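Local atomic coordinates of SPbeta prophage-derived aminoglycoside N(3')-acetyltransferase-like protein YokD (Bacillus subtilis, PDB entry 2NYG), a protein that is a homodimeric, coenzyme A-binding protein of the antibiotic N-acetyltransferase family that may contribute to antibiotic resistance. Residues Ala49-Ile53 and Ile115-Phe119; Pro69-Leu75 and Thr106-Met112; Tyr101-Thr106 and Arg127-Pro131. All blocks are in the same frame, centred on the assembly; numbering follows the deposited sequence.

Contact 1: Ala49-Ile53 and Ile115-Phe119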
loop_
_atom_site.group_PDB
_atom_site.type_symbol
_atom_site.label_atom_id
_atom_site.label_comp_id
_atom_site.label_asym_id
_atom_site.label_seq_id
_atom_site.Cartn_x
_atom_site.Cartn_y
_atom_site.Cartn_z
ATOM N N ALA A 49 -8.334 6.311 2.332
ATOM C CA ALA A 49 -7.954 6.305 0.932
ATOM C C ALA A 49 -8.943 5.685 -0.061
ATOM O O ALA A 49 -9.177 6.265 -1.122
ATOM C CB ALA A 49 -6.624 5.639 0.793
ATOM N N VAL A 50 -9.519 4.520 0.251
ATOM C CA VAL A 50 -10.452 3.895 -0.688
ATOM C C VAL A 50 -11.638 4.819 -0.949
ATOM O O VAL A 50 -12.155 4.871 -2.055
ATOM C CB VAL A 50 -10.989 2.489 -0.209
ATOM C CG1 VAL A 50 -9.946 1.775 0.615
ATOM C CG2 VAL A 50 -12.289 2.630 0.536
ATOM N N ALA A 51 -12.058 5.562 0.065
ATOM C CA ALA A 51 -13.172 6.473 -0.099
ATOM C C ALA A 51 -12.794 7.630 -1.024
ATOM O O ALA A 51 -13.642 8.172 -1.737
ATOM C CB ALA A 51 -13.608 7.007 1.254
ATOM N N VAL A 52 -11.522 8.016 -1.018
ATOM C CA VAL A 52 -11.097 9.114 -1.860
ATOM C C VAL A 52 -10.974 8.610 -3.279
ATOM O O VAL A 52 -11.326 9.312 -4.215
ATOM C CB VAL A 52 -9.738 9.730 -1.378
ATOM C CG1 VAL A 52 -9.327 10.916 -2.267
ATOM C CG2 VAL A 52 -9.880 10.208 0.057
ATOM N N ILE A 53 -10.492 7.385 -3.436
ATOM C CA ILE A 53 -10.332 6.802 -4.757
ATOM C C ILE A 53 -11.675 6.616 -5.457
ATOM O O ILE A 53 -11.805 6.851 -6.647
ATOM C CB ILE A 53 -9.655 5.434 -4.679
ATOM C CG1 ILE A 53 -8.251 5.579 -4.105
ATOM C CG2 ILE A 53 -9.635 4.786 -6.056
ATOM C CD1 ILE A 53 -7.593 4.265 -3.818
ATOM N N ILE A 115 -2.672 7.316 -0.795
ATOM C CA ILE A 115 -3.670 7.114 -1.832
ATOM C C ILE A 115 -3.083 6.459 -3.080
ATOM O O ILE A 115 -3.667 5.529 -3.635
ATOM C CB ILE A 115 -4.331 8.435 -2.203
ATOM C CG1 ILE A 115 -5.287 8.845 -1.090
ATOM C CG2 ILE A 115 -5.075 8.306 -3.511
ATOM C CD1 ILE A 115 -5.677 10.314 -1.104
ATOM N N VAL A 116 -1.928 6.937 -3.523
ATOM C CA VAL A 116 -1.291 6.365 -4.701
ATOM C C VAL A 116 -0.848 4.938 -4.439
ATOM O O VAL A 116 -0.927 4.087 -5.318
ATOM C CB VAL A 116 -0.054 7.180 -5.132
ATOM C CG1 VAL A 116 0.758 6.405 -6.159
ATOM C CG2 VAL A 116 -0.493 8.508 -5.719
ATOM N N GLU A 117 -0.381 4.670 -3.225
ATOM C CA GLU A 117 0.092 3.335 -2.895
ATOM C C GLU A 117 -1.047 2.322 -2.943
ATOM O O GLU A 117 -0.865 1.181 -3.363
ATOM C CB GLU A 117 0.771 3.328 -1.517
ATOM C CG GLU A 117 1.286 1.954 -1.093
ATOM C CD GLU A 117 2.363 1.395 -2.013
ATOM O OE1 GLU A 117 2.466 1.824 -3.179
ATOM O OE2 GLU A 117 3.104 0.500 -1.570
ATOM N N LEU A 118 -2.224 2.749 -2.512
ATOM C CA LEU A 118 -3.380 1.884 -2.536
ATOM C C LEU A 118 -3.982 1.860 -3.941
ATOM O O LEU A 118 -4.454 0.828 -4.409
ATOM C CB LEU A 118 -4.427 2.383 -1.556
ATOM C CG LEU A 118 -5.653 1.484 -1.589
ATOM C CD1 LEU A 118 -5.274 0.088 -1.099
ATOM C CD2 LEU A 118 -6.738 2.082 -0.744
ATOM N N PHE A 119 -3.954 3.004 -4.611
ATOM C CA PHE A 119 -4.519 3.115 -5.940
ATOM C C PHE A 119 -3.832 2.214 -6.957
ATOM O O PHE A 119 -4.455 1.771 -7.926
ATOM C CB PHE A 119 -4.455 4.566 -6.415
ATOM C CG PHE A 119 -5.137 4.794 -7.724
ATOM C CD1 PHE A 119 -6.518 4.627 -7.839
ATOM C CD2 PHE A 119 -4.400 5.128 -8.855
ATOM C CE1 PHE A 119 -7.147 4.785 -9.055
ATOM C CE2 PHE A 119 -5.023 5.287 -10.076
ATOM C CZ PHE A 119 -6.401 5.113 -10.174
#

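Contact 2: Pro69-Leu75 and Thr106-Met112. With COA (coenzyme A), chain G.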
loop_
_atom_site.group_PDB
_atom_site.type_symbol
_atom_site.label_atom_id
_atom_site.label_comp_id
_atom_site.label_asym_id
_atom_site.label_seq_id
_atom_site.Cartn_x
_atom_site.Cartn_y
_atom_site.Cartn_z
ATOM N N PRO A 69 1.155 9.486 -10.409
ATOM C CA PRO A 69 2.566 9.148 -10.526
ATOM C C PRO A 69 2.813 8.081 -9.476
ATOM O O PRO A 69 2.320 8.190 -8.361
ATOM C CB PRO A 69 3.249 10.472 -10.217
ATOM C CG PRO A 69 2.371 11.043 -9.182
ATOM C CD PRO A 69 0.983 10.774 -9.714
ATOM N N SER A 70 3.547 7.035 -9.827
ATOM C CA SER A 70 3.809 5.960 -8.873
ATOM C C SER A 70 5.274 5.582 -8.844
ATOM O O SER A 70 5.629 4.409 -8.934
ATOM C CB SER A 70 2.970 4.739 -9.227
ATOM O OG SER A 70 3.162 4.377 -10.582
ATOM N N GLN A 71 6.113 6.601 -8.699
ATOM C CA GLN A 71 7.568 6.479 -8.654
ATOM C C GLN A 71 8.138 5.580 -7.561
ATOM O O GLN A 71 7.620 5.510 -6.455
ATOM C CB GLN A 71 8.182 7.870 -8.521
ATOM C CG GLN A 71 7.844 8.801 -9.670
ATOM C CD GLN A 71 8.216 10.227 -9.357
ATOM O OE1 GLN A 71 9.035 10.472 -8.475
ATOM N NE2 GLN A 71 7.626 11.177 -10.076
ATOM N N SER A 72 9.231 4.910 -7.898
ATOM C CA SER A 72 9.933 4.012 -6.998
ATOM C C SER A 72 11.422 4.354 -7.124
ATOM O O SER A 72 12.268 3.511 -7.466
ATOM C CB SER A 72 9.667 2.560 -7.405
ATOM O OG SER A 72 9.892 2.369 -8.794
ATOM N N VAL A 73 11.703 5.623 -6.843
ATOM C CA VAL A 73 13.028 6.217 -6.905
ATOM C C VAL A 73 14.124 5.464 -6.150
ATOM O O VAL A 73 15.296 5.608 -6.475
ATOM C CB VAL A 73 12.951 7.667 -6.394
ATOM C CG1 VAL A 73 14.297 8.343 -6.494
ATOM C CG2 VAL A 73 11.936 8.434 -7.208
ATOM N N GLU A 74 13.743 4.659 -5.159
ATOM C CA GLU A 74 14.697 3.891 -4.352
ATOM C C GLU A 74 15.461 2.814 -5.122
ATOM O O GLU A 74 16.485 2.314 -4.657
ATOM C CB GLU A 74 13.985 3.232 -3.170
ATOM C CG GLU A 74 13.442 4.213 -2.155
ATOM C CD GLU A 74 11.989 4.526 -2.372
ATOM O OE1 GLU A 74 11.475 4.273 -3.480
ATOM O OE2 GLU A 74 11.363 5.036 -1.424
ATOM N N LEU A 75 14.955 2.449 -6.296
ATOM C CA LEU A 75 15.595 1.435 -7.126
ATOM C C LEU A 75 16.657 2.070 -8.023
ATOM O O LEU A 75 16.710 1.834 -9.230
ATOM C CB LEU A 75 14.546 0.710 -7.978
ATOM C CG LEU A 75 13.921 -0.563 -7.393
ATOM C CD1 LEU A 75 13.080 -0.241 -6.181
ATOM C CD2 LEU A 75 13.081 -1.234 -8.454
ATOM N N THR A 106 6.529 -3.534 -6.822
ATOM C CA THR A 106 7.487 -2.565 -6.286
ATOM C C THR A 106 6.818 -1.359 -5.619
ATOM O O THR A 106 6.298 -0.464 -6.285
ATOM C CB THR A 106 8.449 -2.070 -7.374
ATOM O OG1 THR A 106 9.122 -3.194 -7.962
ATOM C CG2 THR A 106 9.475 -1.122 -6.772
ATOM N N PRO A 107 6.848 -1.310 -4.282
ATOM C CA PRO A 107 6.235 -0.206 -3.535
ATOM C C PRO A 107 6.651 1.204 -3.981
ATOM O O PRO A 107 7.823 1.471 -4.245
ATOM C CB PRO A 107 6.630 -0.513 -2.091
ATOM C CG PRO A 107 7.927 -1.239 -2.241
ATOM C CD PRO A 107 7.680 -2.149 -3.403
ATOM N N THR A 108 5.678 2.105 -4.067
ATOM C CA THR A 108 5.951 3.485 -4.463
ATOM C C THR A 108 6.733 4.180 -3.364
ATOM O O THR A 108 6.670 3.794 -2.198
ATOM C CB THR A 108 4.668 4.320 -4.663
ATOM O OG1 THR A 108 3.941 4.370 -3.435
ATOM C CG2 THR A 108 3.792 3.731 -5.730
ATOM N N THR A 109 7.459 5.223 -3.751
ATOM C CA THR A 109 8.250 6.019 -2.824
ATOM C C THR A 109 7.290 6.709 -1.862
ATOM O O THR A 109 6.276 7.259 -2.273
ATOM C CB THR A 109 9.085 7.061 -3.595
ATOM O OG1 THR A 109 9.886 6.382 -4.570
ATOM C CG2 THR A 109 9.993 7.842 -2.658
ATOM N N ARG A 110 7.627 6.675 -0.579
ATOM C CA ARG A 110 6.797 7.256 0.472
ATOM C C ARG A 110 6.203 8.637 0.167
ATOM O O ARG A 110 5.057 8.925 0.521
ATOM C CB ARG A 110 7.598 7.320 1.775
ATOM C CG ARG A 110 8.570 6.162 1.985
ATOM C CD ARG A 110 7.979 4.812 1.592
ATOM N NE ARG A 110 6.779 4.449 2.346
ATOM C CZ ARG A 110 6.777 3.938 3.574
ATOM N NH1 ARG A 110 7.922 3.726 4.213
ATOM N NH2 ARG A 110 5.626 3.614 4.150
ATOM N N GLY A 111 6.985 9.489 -0.482
ATOM C CA GLY A 111 6.511 10.821 -0.806
ATOM C C GLY A 111 5.323 10.887 -1.750
ATOM O O GLY A 111 4.665 11.919 -1.816
ATOM N N MET A 112 5.046 9.802 -2.475
ATOM C CA MET A 112 3.923 9.762 -3.420
ATOM C C MET A 112 2.553 9.761 -2.738
ATOM O O MET A 112 1.541 10.093 -3.352
ATOM C CB MET A 112 4.027 8.531 -4.320
ATOM C CG MET A 112 5.285 8.481 -5.140
ATOM S SD MET A 112 5.407 9.872 -6.261
ATOM C CE MET A 112 5.328 9.075 -7.748
HETATM N N1A COA G . -8.355 10.824 6.794
HETATM C C2A COA G . -7.303 11.750 6.763
HETATM N N3A COA G . -6.019 11.310 7.010
HETATM C C4A COA G . -5.770 9.983 7.286
HETATM C C5A COA G . -6.794 9.018 7.321
HETATM C C6A COA G . -8.108 9.452 7.077
HETATM N N6A COA G . -9.119 8.593 7.100
HETATM N N7A COA G . -6.237 7.806 7.614
HETATM C C8A COA G . -4.892 7.995 7.758
HETATM N N9A COA G . -4.609 9.361 7.552
HETATM C C1B COA G . -3.318 10.087 7.608
HETATM C C2B COA G . -2.133 9.392 8.339
HETATM O O2B COA G . -2.261 9.349 9.777
HETATM C C3B COA G . -0.947 10.220 7.880
HETATM O O3B COA G . -0.908 11.330 8.829
HETATM P P3B COA G . 0.418 11.828 9.645
HETATM O O7A COA G . 1.650 10.987 9.231
HETATM O O8A COA G . 0.225 11.591 11.124
HETATM O O9A COA G . 0.615 13.299 9.376
HETATM C C4B COA G . -1.318 10.661 6.438
HETATM O O4B COA G . -2.755 10.530 6.359
HETATM C C5B COA G . -0.671 9.794 5.306
HETATM O O5B COA G . -1.136 10.359 4.044
HETATM P P1A COA G . -0.104 10.643 2.873
HETATM O O1A COA G . -0.788 11.250 1.692
HETATM O O2A COA G . 0.624 9.349 2.483
HETATM O O3A COA G . 0.910 11.589 3.565
HETATM P P2A COA G . 0.705 13.152 3.869
HETATM O O4A COA G . 0.822 13.351 5.338
HETATM O O5A COA G . -0.630 13.703 3.378
HETATM O O6A COA G . 1.949 13.724 2.987
HETATM C CBP COA G . 2.626 13.937 0.553
HETATM C CCP COA G . 1.736 14.404 1.744
HETATM C CDP COA G . 3.935 13.290 1.067
HETATM C CEP COA G . 1.771 12.952 -0.275
HETATM C CAP COA G . 3.111 15.209 -0.224
HETATM O OAP COA G . 2.606 16.363 0.487
HETATM C C9P COA G . 2.650 15.304 -1.699
HETATM O O9P COA G . 1.889 16.392 -2.001
HETATM N N8P COA G . 2.915 14.407 -2.685
HETATM C C7P COA G . 2.272 14.494 -4.015
HETATM C C6P COA G . 1.738 13.194 -4.633
#

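Contact 3: Tyr101-Thr106 and Arg127-Pro131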
loop_
_atom_site.group_PDB
_atom_site.type_symbol
_atom_site.label_atom_id
_atom_site.label_comp_id
_atom_site.label_asym_id
_atom_site.label_seq_id
_atom_site.Cartn_x
_atom_site.Cartn_y
_atom_site.Cartn_z
ATOM N N TYR A 101 12.786 -4.293 -10.435
ATOM C CA TYR A 101 11.507 -3.605 -10.451
ATOM C C TYR A 101 10.426 -4.443 -11.115
ATOM O O TYR A 101 10.641 -5.014 -12.171
ATOM C CB TYR A 101 11.632 -2.289 -11.216
ATOM C CG TYR A 101 10.301 -1.644 -11.523
ATOM C CD1 TYR A 101 9.580 -1.005 -10.520
ATOM C CD2 TYR A 101 9.743 -1.718 -12.806
ATOM C CE1 TYR A 101 8.335 -0.450 -10.770
ATOM C CE2 TYR A 101 8.495 -1.171 -13.078
ATOM C CZ TYR A 101 7.788 -0.533 -12.048
ATOM O OH TYR A 101 6.536 -0.004 -12.263
ATOM N N ASN A 102 9.254 -4.493 -10.504
ATOM C CA ASN A 102 8.149 -5.243 -11.075
ATOM C C ASN A 102 6.886 -4.396 -10.929
ATOM O O ASN A 102 6.519 -4.024 -9.822
ATOM C CB ASN A 102 8.003 -6.580 -10.336
ATOM C CG ASN A 102 7.035 -7.518 -11.014
ATOM O OD1 ASN A 102 5.839 -7.251 -11.084
ATOM N ND2 ASN A 102 7.550 -8.623 -11.527
ATOM N N SER A 103 6.234 -4.075 -12.040
ATOM C CA SER A 103 5.018 -3.264 -12.006
ATOM C C SER A 103 3.968 -3.800 -11.037
ATOM O O SER A 103 3.120 -3.054 -10.556
ATOM C CB SER A 103 4.369 -3.211 -13.387
ATOM O OG SER A 103 5.312 -2.916 -14.388
ATOM N N ASN A 104 4.015 -5.090 -10.745
ATOM C CA ASN A 104 3.005 -5.663 -9.876
ATOM C C ASN A 104 3.238 -5.584 -8.377
ATOM O O ASN A 104 2.313 -5.815 -7.593
ATOM C CB ASN A 104 2.730 -7.096 -10.324
ATOM C CG ASN A 104 2.271 -7.157 -11.772
ATOM O OD1 ASN A 104 2.979 -7.654 -12.643
ATOM N ND2 ASN A 104 1.083 -6.624 -12.037
ATOM N N TYR A 105 4.453 -5.236 -7.963
ATOM C CA TYR A 105 4.704 -5.149 -6.538
ATOM C C TYR A 105 5.685 -4.133 -5.992
ATOM O O TYR A 105 5.668 -3.875 -4.800
ATOM C CB TYR A 105 5.056 -6.534 -5.982
ATOM C CG TYR A 105 6.191 -7.264 -6.673
ATOM C CD1 TYR A 105 7.526 -6.927 -6.435
ATOM C CD2 TYR A 105 5.928 -8.335 -7.523
ATOM C CE1 TYR A 105 8.570 -7.657 -7.027
ATOM C CE2 TYR A 105 6.956 -9.061 -8.118
ATOM C CZ TYR A 105 8.274 -8.725 -7.868
ATOM O OH TYR A 105 9.275 -9.471 -8.459
ATOM N N THR A 106 6.529 -3.534 -6.822
ATOM C CA THR A 106 7.487 -2.565 -6.286
ATOM C C THR A 106 6.818 -1.359 -5.619
ATOM O O THR A 106 6.298 -0.464 -6.285
ATOM C CB THR A 106 8.449 -2.070 -7.374
ATOM O OG1 THR A 106 9.122 -3.194 -7.962
ATOM C CG2 THR A 106 9.475 -1.122 -6.772
ATOM N N ARG A 127 -0.300 -0.008 -14.527
ATOM C CA ARG A 127 0.952 0.665 -14.196
ATOM C C ARG A 127 1.949 0.531 -15.336
ATOM O O ARG A 127 2.086 -0.544 -15.918
ATOM C CB ARG A 127 1.546 0.046 -12.934
ATOM C CG ARG A 127 2.716 0.787 -12.335
ATOM C CD ARG A 127 3.134 0.141 -11.042
ATOM N NE ARG A 127 4.186 0.886 -10.364
ATOM C CZ ARG A 127 4.771 0.491 -9.239
ATOM N NH1 ARG A 127 4.406 -0.641 -8.664
ATOM N NH2 ARG A 127 5.728 1.223 -8.693
ATOM N N SER A 128 2.648 1.623 -15.646
ATOM C CA SER A 128 3.651 1.632 -16.717
ATOM C C SER A 128 4.938 0.898 -16.300
ATOM O O SER A 128 5.215 0.707 -15.115
ATOM C CB SER A 128 3.963 3.069 -17.131
ATOM O OG SER A 128 4.273 3.869 -16.003
ATOM N N ASN A 129 5.738 0.504 -17.280
ATOM C CA ASN A 129 6.937 -0.257 -16.977
ATOM C C ASN A 129 8.275 0.425 -16.638
ATOM O O ASN A 129 9.333 -0.171 -16.818
ATOM C CB ASN A 129 7.153 -1.277 -18.091
ATOM C CG ASN A 129 7.988 -2.443 -17.639
ATOM O OD1 ASN A 129 7.726 -3.026 -16.593
ATOM N ND2 ASN A 129 9.003 -2.792 -18.419
ATOM N N HIS A 130 8.258 1.648 -16.127
ATOM C CA HIS A 130 9.519 2.298 -15.786
ATOM C C HIS A 130 9.860 1.980 -14.331
ATOM O O HIS A 130 8.979 1.955 -13.470
ATOM C CB HIS A 130 9.414 3.802 -16.011
ATOM C CG HIS A 130 10.741 4.475 -16.161
ATOM N ND1 HIS A 130 11.530 4.815 -15.081
ATOM C CD2 HIS A 130 11.451 4.804 -17.266
ATOM C CE1 HIS A 130 12.669 5.322 -15.518
ATOM N NE2 HIS A 130 12.647 5.325 -16.839
ATOM N N PRO A 131 11.139 1.722 -14.036
ATOM C CA PRO A 131 11.618 1.391 -12.689
ATOM C C PRO A 131 11.680 2.533 -11.674
ATOM O O PRO A 131 11.712 2.296 -10.452
ATOM C CB PRO A 131 12.984 0.776 -12.969
ATOM C CG PRO A 131 13.449 1.562 -14.141
ATOM C CD PRO A 131 12.219 1.562 -15.022
#

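Contact 1: Ala49-Ile53 and Ile115-Phe119
The helical turns A49-I53 and I115-F119 cross at -76° with their axes 9.5 Å apart, A49 lying against I115 at one end and I53 against F119 at the other. No hydrogen bond spans the interface. It is made of aliphatic groups and one ring edge. A49 has only a methyl to offer. CB points into the partner helix and rests between two branches, I115 CG1 at 4.0 Å and L118 CD2 at 3.9 Å. L118 is the central side chain on its helix. Its CG is anti to the backbone N (chi1 179°), which sends the isobutyl group across the gap. There the CD2 methyl is shared by three residues: A49, V50 through CG1 at 3.5 Å, and I53 through CD1 at 3.9 Å. I53 in turn uses two branches. CD1 reaches L118, while CG2 comes in at the edge of the F119 ring, near its plane, 3.6 Å from CD1 of that ring. On the other flank, V52 and I115 cross at about a right angle, V52 CG1 lying 3.9 Å from I115 CD1. The contact is buried and joins helix 48-60 to the short helix 114-119. I115 also packs on L39 of the coenzyme A binding segment, next to Q114, which binds coenzyme A. V50 and L118 face P107 and R120 of the second subunit. F119 lies on I66 and M68 of strand 65-69 and on V136 and W138 of strand 135-139.

Contact 2: Pro69-Leu75 and Thr106-Met112
M112 lies across Q71 and beside P69 in the closely packed part of this contact. Its side chain is bent at chi2 and chi3 and crosses the extended Q71 chain at about a right angle. CE comes alongside the CB edge of the P69 ring, with M112 CE 3.5 Å from P69 CB, though the exact position of this methyl is doubtful. T108 CG2 packs on S70 CB at 3.7 Å. T106 and L75 meet tip to tip, L75 CD1 lying 3.8 Å from T106 CG2. A backbone bond joins the segments. T109 N donates to Q71 O at 2.7 Å, nearly straight at 166° and in the carbonyl plane. Q71 O also lies near the T109 hydroxyl. That OG1 sits beside its own backbone N (chi1 -56°), 2.9 Å from E74 OE1. V73 N gives OG1 a weak bond. V73 and E74 are the central residues of a type I beta turn, S72-L75, that follows strand 65-69. In this antibiotic N-acetyltransferase fold, the 3-10 turn R110-M112 borders the coenzyme A pocket. G111 O accepts the pantetheine amide N8P at 3.2 Å, with an angle of 168° at the hydrogen. Toward solvent the contact is looser. E74 and R110 are both exposed, and their opposite charges stay apart, with E74 OE2 6.0 Å from R110 NE. R110 also packs on Q114 of the second subunit, and P107 on V50 of that subunit.

Contact 3: Tyr101-Thr106 and Arg127-Pro131
Y101 and R127 reach toward each other from opposite directions, and their flat groups stand perpendicular, the planes 90° apart. Y101 OH sits over one guanidinium face. R127 NH2 lies at the edge of the tyrosine ring, in its plane. The hydroxyl donates to S128 O at 3.2 Å, almost in line with the carbonyl. One face of the ring takes P131: its CA is 3.7 Å from the Y101 centroid, a CH-pi contact. H130 O lies over the same face, offset toward the rim. R127 is extended throughout, with CG anti to the backbone N (chi1 -170°), and this carries the guanidinium to the T106 carbonyl. NH1 and NH2 of R127 grip T106 O end-on, each at 3.0 Å, with the oxygen in the guanidinium plane. A weak bond from R127 NH1 reaches S103 O at 3.3 Å. R127 NH2 also binds S70 O, so one side chain ties three parts of the chain. The 101-106 loop is folded by its own bonds. T106 OG1 accepts from N102 N at 2.9 Å. N102 OD1 accepts from N104 N at 2.8 Å, the bond that defines an Asx turn.

How the contacts relate
From the N terminus, helix 48-60 comes first, and contact 1 closes the long loop from it to helix 114-119. Contact 2 is nested inside that loop: the chain leaves strand 65-69, makes an excursion and returns at 106-112, just before helix 114-119. Contact 3 closes the chain from 101-106 to 127-131 round helix 114-119. It crosses both others, because it starts before their second segments and ends after them. Contacts 2 and 3 share T106, and S72 OG is hydrogen-bonded to P131 O. Contacts 1 and 2 meet where E117 OE1 probably bonds T108 OG1. Together they join two helices to the loops around strands 65-69, 126-127 and 135-139, and all three touch the second subunit.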